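Local coordinates for protein actinorhodin polyketide putative beta-ketoacyl synthase 2 (Streptomyces coelicolor A3, PDB 1TQY) that probably acts as the chain length factor that partners a ketosynthase in building the polyketide backbone of the antibiotic actinorhodin, at residues G280-T294 with L395-R409. Sequence-based numbering, arbitrary orientation.
Sequences GLERAIRLALNDAGT and LARGRWGFNSAAVLR
A284, A288 and A292 line the inner side of helix 281-292 and rest on A405 and V407 of strand 402-409. Because mostly small side chains lie between them, the two axes approach to 7.3 Å, running in the same general direction at 29°. A288 CB sits 3.8 Å from A405 CB, and A405 CB also reaches the carbonyl of A284. V407 is tightest: with CG1 between its backbone N and carbonyl carbon (chi1 35°), that branch presses to 3.3 Å on A292 CB, closer than usual carbon contact, while CG2 meets T294 CG2 tip to tip. Beside this row, I285 and L395 cross at about a right angle, I285 CG1 lying 3.7 Å from L395 CD2, and L281 CD2 lies over one face of the R397 guanidinium, whose NH2 bonds to L312 O. At the helix start, N403 crosses L281 and packs its amide against the first turn; its ND2 bonds to D270 and T268, while D270 also takes the N-H of the N-cap residue G280. The looser side is the outward face of the helix, with exposed L287 and N290, and the rim at exposed G293, where a Schellman motif turns the chain although A292 and T294 still pack on V407 beside it. There partly exposed R409 gives the sole hydrogen bond between the segments, NH2 to A292 O (2.6 Å): the oxygen lies in the guanidinium plane, but the N-H...O angle is a bent 143°. Helix 310-324 flanks L281 and L395, and helix 345-359 packs under L408 on the other sheet face, the helix-sheet-helix layering of the C-terminal half of the thiolase fold.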
ATOM      1  N   GLY B 280      -4.725  -9.598  18.709  1.00 33.60           N
ATOM      2  CA  GLY B 280      -4.081  -8.356  19.108  1.00 30.58           C
ATOM      3  C   GLY B 280      -4.976  -7.126  19.101  1.00 29.08           C
ATOM      4  O   GLY B 280      -4.470  -6.008  19.160  1.00 31.30           O
ATOM      5  N   LEU B 281      -6.294  -7.313  19.040  1.00 27.22           N
ATOM      6  CA  LEU B 281      -7.225  -6.184  19.025  1.00 26.37           C
ATOM      7  C   LEU B 281      -7.189  -5.404  20.337  1.00 26.93           C
ATOM      8  O   LEU B 281      -7.200  -4.161  20.345  1.00 25.95           O
ATOM      9  CB  LEU B 281      -8.660  -6.664  18.748  1.00 24.58           C
ATOM     10  CG  LEU B 281      -9.787  -5.612  18.747  1.00 24.61           C
ATOM     11  CD1 LEU B 281      -9.449  -4.527  17.735  1.00 26.25           C
ATOM     12  CD2 LEU B 281     -11.130  -6.254  18.396  1.00 24.33           C
ATOM     13  N   GLU B 282      -7.156  -6.126  21.453  1.00 26.12           N
ATOM     14  CA  GLU B 282      -7.116  -5.474  22.759  1.00 26.52           C
ATOM     15  C   GLU B 282      -5.853  -4.613  22.813  1.00 22.88           C
ATOM     16  O   GLU B 282      -5.911  -3.437  23.159  1.00 24.11           O
ATOM     17  CB  GLU B 282      -7.095  -6.515  23.891  1.00 28.16           C
ATOM     18  CG  GLU B 282      -7.105  -5.908  25.300  1.00 31.96           C
ATOM     19  CD  GLU B 282      -6.869  -6.948  26.394  1.00 36.21           C
ATOM     20  OE1 GLU B 282      -6.750  -6.554  27.575  1.00 38.09           O
ATOM     21  OE2 GLU B 282      -6.805  -8.154  26.069  1.00 38.64           O
ATOM     22  N   ARG B 283      -4.719  -5.201  22.447  1.00 21.28           N
ATOM     23  CA  ARG B 283      -3.463  -4.460  22.464  1.00 21.86           C
ATOM     24  C   ARG B 283      -3.535  -3.177  21.620  1.00 20.39           C
ATOM     25  O   ARG B 283      -3.096  -2.116  22.069  1.00 20.36           O
ATOM     26  CB  ARG B 283      -2.295  -5.337  21.987  1.00 22.97           C
ATOM     27  CG  ARG B 283      -0.943  -4.604  21.979  1.00 27.87           C
ATOM     28  CD  ARG B 283       0.266  -5.546  21.878  1.00 31.05           C
ATOM     29  NE  ARG B 283       0.432  -6.153  20.555  1.00 35.75           N
ATOM     30  CZ  ARG B 283      -0.182  -7.259  20.154  1.00 36.39           C
ATOM     31  NH1 ARG B 283      -1.009  -7.893  20.979  1.00 37.32           N
ATOM     32  NH2 ARG B 283       0.025  -7.724  18.929  1.00 37.38           N
ATOM     33  N   ALA B 284      -4.089  -3.268  20.411  1.00 16.27           N
ATOM     34  CA  ALA B 284      -4.204  -2.095  19.548  1.00 18.54           C
ATOM     35  C   ALA B 284      -4.984  -0.991  20.258  1.00 20.23           C
ATOM     36  O   ALA B 284      -4.581   0.175  20.258  1.00 22.43           O
ATOM     37  CB  ALA B 284      -4.907  -2.464  18.223  1.00 14.33           C
ATOM     38  N   ILE B 285      -6.104  -1.358  20.873  1.00 20.28           N
ATOM     39  CA  ILE B 285      -6.916  -0.383  21.583  1.00 22.19           C
ATOM     40  C   ILE B 285      -6.119   0.339  22.665  1.00 23.52           C
ATOM     41  O   ILE B 285      -6.087   1.571  22.711  1.00 22.80           O
ATOM     42  CB  ILE B 285      -8.123  -1.028  22.258  1.00 20.18           C
ATOM     43  CG1 ILE B 285      -9.065  -1.606  21.201  1.00 19.25           C
ATOM     44  CG2 ILE B 285      -8.823   0.015  23.123  1.00 20.54           C
ATOM     45  CD1 ILE B 285     -10.123  -2.512  21.773  1.00 19.25           C
ATOM     46  N   ARG B 286      -5.470  -0.429  23.532  1.00 23.66           N
ATOM     47  CA  ARG B 286      -4.696   0.176  24.612  1.00 25.31           C
ATOM     48  C   ARG B 286      -3.525   0.999  24.086  1.00 25.55           C
ATOM     49  O   ARG B 286      -3.114   1.976  24.713  1.00 25.61           O
ATOM     50  CB  ARG B 286      -4.165  -0.890  25.566  1.00 25.37           C
ATOM     51  CG  ARG B 286      -5.222  -1.642  26.309  1.00 25.74           C
ATOM     52  CD  ARG B 286      -4.605  -2.764  27.131  1.00 25.87           C
ATOM     53  NE  ARG B 286      -5.652  -3.512  27.807  1.00 28.13           N
ATOM     54  CZ  ARG B 286      -6.315  -3.075  28.873  1.00 29.60           C
ATOM     55  NH1 ARG B 286      -6.027  -1.890  29.402  1.00 27.88           N
ATOM     56  NH2 ARG B 286      -7.291  -3.814  29.387  1.00 31.14           N
ATOM     57  N   LEU B 287      -2.980   0.593  22.946  1.00 25.34           N
ATOM     58  CA  LEU B 287      -1.869   1.325  22.352  1.00 25.91           C
ATOM     59  C   LEU B 287      -2.400   2.670  21.867  1.00 25.37           C
ATOM     60  O   LEU B 287      -1.801   3.715  22.110  1.00 25.42           O
ATOM     61  CB  LEU B 287      -1.271   0.539  21.183  1.00 26.70           C
ATOM     62  CG  LEU B 287       0.129  -0.056  21.355  1.00 29.37           C
ATOM     63  CD1 LEU B 287       0.401  -0.407  22.801  1.00 29.68           C
ATOM     64  CD2 LEU B 287       0.275  -1.268  20.442  1.00 26.23           C
ATOM     65  N   ALA B 288      -3.543   2.636  21.193  1.00 25.60           N
ATOM     66  CA  ALA B 288      -4.152   3.856  20.685  1.00 25.14           C
ATOM     67  C   ALA B 288      -4.522   4.804  21.826  1.00 25.69           C
ATOM     68  O   ALA B 288      -4.346   6.017  21.707  1.00 26.05           O
ATOM     69  CB  ALA B 288      -5.395   3.521  19.840  1.00 23.76           C
ATOM     70  N   LEU B 289      -5.042   4.268  22.927  1.00 26.14           N
ATOM     71  CA  LEU B 289      -5.419   5.111  24.065  1.00 26.70           C
ATOM     72  C   LEU B 289      -4.209   5.787  24.697  1.00 27.13           C
ATOM     73  O   LEU B 289      -4.300   6.935  25.131  1.00 28.46           O
ATOM     74  CB  LEU B 289      -6.153   4.284  25.121  1.00 25.71           C
ATOM     75  CG  LEU B 289      -7.582   3.866  24.780  1.00 26.28           C
ATOM     76  CD1 LEU B 289      -8.138   3.016  25.916  1.00 26.82           C
ATOM     77  CD2 LEU B 289      -8.450   5.102  24.567  1.00 23.77           C
ATOM     78  N   ASN B 290      -3.084   5.075  24.749  1.00 27.56           N
ATOM     79  CA  ASN B 290      -1.848   5.619  25.322  1.00 31.00           C
ATOM     80  C   ASN B 290      -1.289   6.747  24.475  1.00 30.60           C
ATOM     81  O   ASN B 290      -0.806   7.757  24.989  1.00 30.16           O
ATOM     82  CB  ASN B 290      -0.768   4.543  25.419  1.00 34.67           C
ATOM     83  CG  ASN B 290      -0.959   3.629  26.595  1.00 39.63           C
ATOM     84  OD1 ASN B 290      -1.134   4.085  27.729  1.00 43.10           O
ATOM     85  ND2 ASN B 290      -0.913   2.323  26.343  1.00 42.23           N
ATOM     86  N   ASP B 291      -1.325   6.534  23.168  1.00 29.87           N
ATOM     87  CA  ASP B 291      -0.834   7.505  22.212  1.00 30.32           C
ATOM     88  C   ASP B 291      -1.629   8.793  22.419  1.00 29.92           C
ATOM     89  O   ASP B 291      -1.079   9.889  22.369  1.00 31.19           O
ATOM     90  CB  ASP B 291      -1.025   6.940  20.799  1.00 29.78           C
ATOM     91  CG  ASP B 291      -0.456   7.833  19.720  1.00 30.66           C
ATOM     92  OD1 ASP B 291       0.492   8.593  20.006  1.00 30.90           O
ATOM     93  OD2 ASP B 291      -0.952   7.754  18.576  1.00 29.10           O
ATOM     94  N   ALA B 292      -2.917   8.639  22.695  1.00 29.90           N
ATOM     95  CA  ALA B 292      -3.815   9.767  22.903  1.00 29.94           C
ATOM     96  C   ALA B 292      -3.715  10.345  24.310  1.00 31.07           C
ATOM     97  O   ALA B 292      -4.232  11.427  24.570  1.00 31.81           O
ATOM     98  CB  ALA B 292      -5.241   9.337  22.628  1.00 27.86           C
ATOM     99  N   GLY B 293      -3.054   9.626  25.213  1.00 31.66           N
ATOM    100  CA  GLY B 293      -2.930  10.105  26.578  1.00 34.03           C
ATOM    101  C   GLY B 293      -4.274  10.071  27.286  1.00 35.99           C
ATOM    102  O   GLY B 293      -4.558  10.907  28.147  1.00 37.39           O
ATOM    103  N   THR B 294      -5.112   9.109  26.910  1.00 36.57           N
ATOM    104  CA  THR B 294      -6.431   8.960  27.508  1.00 37.72           C
ATOM    105  C   THR B 294      -6.686   7.546  28.023  1.00 36.16           C
ATOM    106  O   THR B 294      -6.291   6.568  27.392  1.00 36.41           O
ATOM    107  CB  THR B 294      -7.552   9.318  26.509  1.00 39.94           C
ATOM    108  OG1 THR B 294      -8.794   8.769  26.973  1.00 44.49           O
ATOM    109  CG2 THR B 294      -7.245   8.770  25.133  1.00 41.93           C
ATOM    110  N   LEU B 395     -12.633   1.227  15.655  1.00 21.28           N
ATOM    111  CA  LEU B 395     -11.909  -0.027  15.449  1.00 21.20           C
ATOM    112  C   LEU B 395     -12.106  -0.607  14.054  1.00 21.99           C
ATOM    113  O   LEU B 395     -13.182  -0.489  13.473  1.00 21.52           O
ATOM    114  CB  LEU B 395     -12.400  -1.058  16.462  1.00 19.94           C
ATOM    115  CG  LEU B 395     -12.281  -0.636  17.922  1.00 20.86           C
ATOM    116  CD1 LEU B 395     -12.782  -1.742  18.829  1.00 18.65           C
ATOM    117  CD2 LEU B 395     -10.827  -0.313  18.211  1.00 18.88           C
ATOM    118  N   ALA B 396     -11.079  -1.258  13.528  1.00 21.49           N
ATOM    119  CA  ALA B 396     -11.201  -1.875  12.215  1.00 22.23           C
ATOM    120  C   ALA B 396     -10.277  -3.069  12.159  1.00 22.42           C
ATOM    121  O   ALA B 396      -9.189  -3.031  12.716  1.00 22.70           O
ATOM    122  CB  ALA B 396     -10.822  -0.884  11.117  1.00 22.17           C
ATOM    123  N   ARG B 397     -10.716  -4.153  11.529  1.00 22.48           N
ATOM    124  CA  ARG B 397      -9.833  -5.303  11.405  1.00 23.03           C
ATOM    125  C   ARG B 397      -9.760  -5.678   9.955  1.00 22.21           C
ATOM    126  O   ARG B 397     -10.676  -5.412   9.186  1.00 19.72           O
ATOM    127  CB  ARG B 397     -10.340  -6.513  12.183  1.00 22.76           C
ATOM    128  CG  ARG B 397     -10.545  -6.264  13.646  1.00 25.52           C
ATOM    129  CD  ARG B 397     -11.957  -6.650  14.014  1.00 28.64           C
ATOM    130  NE  ARG B 397     -11.993  -7.968  14.607  1.00 28.62           N
ATOM    131  CZ  ARG B 397     -13.100  -8.639  14.912  1.00 27.29           C
ATOM    132  NH1 ARG B 397     -14.308  -8.134  14.679  1.00 22.48           N
ATOM    133  NH2 ARG B 397     -12.974  -9.819  15.483  1.00 23.44           N
ATOM    134  N   GLY B 398      -8.652  -6.294   9.584  1.00 22.25           N
ATOM    135  CA  GLY B 398      -8.488  -6.724   8.217  1.00 22.67           C
ATOM    136  C   GLY B 398      -8.274  -8.219   8.218  1.00 24.47           C
ATOM    137  O   GLY B 398      -7.659  -8.768   9.131  1.00 24.51           O
ATOM    138  N   ARG B 399      -8.799  -8.875   7.192  1.00 23.81           N
ATOM    139  CA  ARG B 399      -8.669 -10.310   7.032  1.00 22.63           C
ATOM    140  C   ARG B 399      -7.216 -10.753   7.217  1.00 22.90           C
ATOM    141  O   ARG B 399      -6.296 -10.107   6.715  1.00 22.35           O
ATOM    142  CB  ARG B 399      -9.157 -10.696   5.639  1.00 23.66           C
ATOM    143  CG  ARG B 399      -8.955 -12.146   5.267  1.00 23.45           C
ATOM    144  CD  ARG B 399      -9.341 -12.332   3.821  1.00 24.76           C
ATOM    145  NE  ARG B 399      -9.201 -13.711   3.373  1.00 24.89           N
ATOM    146  CZ  ARG B 399     -10.109 -14.658   3.563  1.00 23.48           C
ATOM    147  NH1 ARG B 399     -11.237 -14.382   4.197  1.00 20.58           N
ATOM    148  NH2 ARG B 399      -9.887 -15.878   3.102  1.00 25.90           N
ATOM    149  N   TRP B 400      -7.040 -11.867   7.927  1.00 21.90           N
ATOM    150  CA  TRP B 400      -5.741 -12.469   8.239  1.00 21.01           C
ATOM    151  C   TRP B 400      -5.107 -11.925   9.519  1.00 20.72           C
ATOM    152  O   TRP B 400      -3.967 -12.262   9.835  1.00 19.08           O
ATOM    153  CB  TRP B 400      -4.755 -12.355   7.060  1.00 21.11           C
ATOM    154  CG  TRP B 400      -5.143 -13.236   5.920  1.00 21.43           C
ATOM    155  CD1 TRP B 400      -5.321 -12.861   4.619  1.00 21.75           C
ATOM    156  CD2 TRP B 400      -5.501 -14.626   5.990  1.00 22.18           C
ATOM    157  NE1 TRP B 400      -5.778 -13.928   3.879  1.00 23.94           N
ATOM    158  CE2 TRP B 400      -5.899 -15.023   4.694  1.00 23.33           C
ATOM    159  CE3 TRP B 400      -5.530 -15.575   7.026  1.00 21.88           C
ATOM    160  CZ2 TRP B 400      -6.321 -16.325   4.399  1.00 23.49           C
ATOM    161  CZ3 TRP B 400      -5.949 -16.878   6.734  1.00 23.39           C
ATOM    162  CH2 TRP B 400      -6.343 -17.238   5.430  1.00 23.16           C
ATOM    163  N   GLY B 401      -5.832 -11.074  10.244  1.00 19.49           N
ATOM    164  CA  GLY B 401      -5.321 -10.585  11.514  1.00 19.63           C
ATOM    165  C   GLY B 401      -4.967  -9.128  11.732  1.00 20.12           C
ATOM    166  O   GLY B 401      -4.471  -8.785  12.805  1.00 18.37           O
ATOM    167  N   PHE B 402      -5.205  -8.268  10.746  1.00 21.03           N
ATOM    168  CA  PHE B 402      -4.884  -6.849  10.891  1.00 22.14           C
ATOM    169  C   PHE B 402      -5.826  -6.125  11.855  1.00 21.45           C
ATOM    170  O   PHE B 402      -7.050  -6.208  11.724  1.00 23.17           O
ATOM    171  CB  PHE B 402      -4.934  -6.145   9.528  1.00 21.07           C
ATOM    172  CG  PHE B 402      -3.969  -6.694   8.514  1.00 20.86           C
ATOM    173  CD1 PHE B 402      -4.329  -7.753   7.687  1.00 19.04           C
ATOM    174  CD2 PHE B 402      -2.728  -6.094   8.330  1.00 21.34           C
ATOM    175  CE1 PHE B 402      -3.460  -8.204   6.683  1.00 19.60           C
ATOM    176  CE2 PHE B 402      -1.851  -6.534   7.332  1.00 20.76           C
ATOM    177  CZ  PHE B 402      -2.220  -7.587   6.506  1.00 18.97           C
ATOM    178  N   ASN B 403      -5.239  -5.418  12.815  1.00 20.97           N
ATOM    179  CA  ASN B 403      -5.988  -4.660  13.809  1.00 21.01           C
ATOM    180  C   ASN B 403      -5.640  -3.193  13.730  1.00 21.48           C
ATOM    181  O   ASN B 403      -4.481  -2.837  13.537  1.00 22.30           O
ATOM    182  CB  ASN B 403      -5.660  -5.145  15.219  1.00 22.36           C
ATOM    183  CG  ASN B 403      -6.047  -6.570  15.433  1.00 20.28           C
ATOM    184  OD1 ASN B 403      -7.207  -6.929  15.291  1.00 19.79           O
ATOM    185  ND2 ASN B 403      -5.074  -7.402  15.761  1.00 23.93           N
ATOM    186  N   SER B 404      -6.644  -2.344  13.899  1.00 22.88           N
ATOM    187  CA  SER B 404      -6.411  -0.920  13.840  1.00 25.24           C
ATOM    188  C   SER B 404      -7.383  -0.183  14.746  1.00 25.62           C
ATOM    189  O   SER B 404      -8.591  -0.441  14.736  1.00 26.96           O
ATOM    190  CB  SER B 404      -6.555  -0.446  12.393  1.00 28.12           C
ATOM    191  OG  SER B 404      -6.178   0.902  12.267  1.00 32.56           O
ATOM    192  N   ALA B 405      -6.843   0.731  15.539  1.00 25.19           N
ATOM    193  CA  ALA B 405      -7.651   1.507  16.462  1.00 24.70           C
ATOM    194  C   ALA B 405      -7.310   2.987  16.349  1.00 25.38           C
ATOM    195  O   ALA B 405      -6.159   3.352  16.109  1.00 25.60           O
ATOM    196  CB  ALA B 405      -7.426   1.020  17.881  1.00 21.50           C
ATOM    197  N   ALA B 406      -8.315   3.834  16.532  1.00 25.04           N
ATOM    198  CA  ALA B 406      -8.124   5.269  16.429  1.00 24.81           C
ATOM    199  C   ALA B 406      -8.991   5.985  17.446  1.00 24.55           C
ATOM    200  O   ALA B 406     -10.181   5.701  17.575  1.00 23.50           O
ATOM    201  CB  ALA B 406      -8.479   5.737  15.032  1.00 25.00           C
ATOM    202  N   VAL B 407      -8.395   6.915  18.177  1.00 25.06           N
ATOM    203  CA  VAL B 407      -9.155   7.662  19.169  1.00 26.15           C
ATOM    204  C   VAL B 407      -9.345   9.098  18.692  1.00 25.72           C
ATOM    205  O   VAL B 407      -8.394   9.754  18.278  1.00 26.16           O
ATOM    206  CB  VAL B 407      -8.464   7.599  20.557  1.00 25.42           C
ATOM    207  CG1 VAL B 407      -6.973   7.589  20.384  1.00 29.58           C
ATOM    208  CG2 VAL B 407      -8.911   8.774  21.422  1.00 26.58           C
ATOM    209  N   LEU B 408     -10.587   9.568  18.735  1.00 27.53           N
ATOM    210  CA  LEU B 408     -10.928  10.918  18.287  1.00 30.03           C
ATOM    211  C   LEU B 408     -11.471  11.751  19.442  1.00 32.65           C
ATOM    212  O   LEU B 408     -12.022  11.212  20.401  1.00 31.44           O
ATOM    213  CB  LEU B 408     -11.993  10.845  17.190  1.00 29.12           C
ATOM    214  CG  LEU B 408     -11.688   9.967  15.973  1.00 28.91           C
ATOM    215  CD1 LEU B 408     -12.886   9.931  15.068  1.00 28.24           C
ATOM    216  CD2 LEU B 408     -10.474  10.515  15.240  1.00 31.15           C
ATOM    217  N   ARG B 409     -11.320  13.069  19.341  1.00 36.10           N
ATOM    218  CA  ARG B 409     -11.821  13.972  20.373  1.00 40.30           C
ATOM    219  C   ARG B 409     -12.667  15.086  19.785  1.00 42.44           C
ATOM    220  O   ARG B 409     -12.425  15.540  18.670  1.00 43.32           O
ATOM    221  CB  ARG B 409     -10.677  14.615  21.152  1.00 42.21           C
ATOM    222  CG  ARG B 409      -9.900  13.687  22.043  1.00 45.00           C
ATOM    223  CD  ARG B 409      -9.502  14.414  23.314  1.00 49.00           C
ATOM    224  NE  ARG B 409      -8.577  13.616  24.109  1.00 51.89           N
ATOM    225  CZ  ARG B 409      -7.305  13.413  23.782  1.00 52.44           C
ATOM    226  NH1 ARG B 409      -6.807  13.957  22.678  1.00 52.84           N
ATOM    227  NH2 ARG B 409      -6.536  12.654  24.552  1.00 53.27           N
TER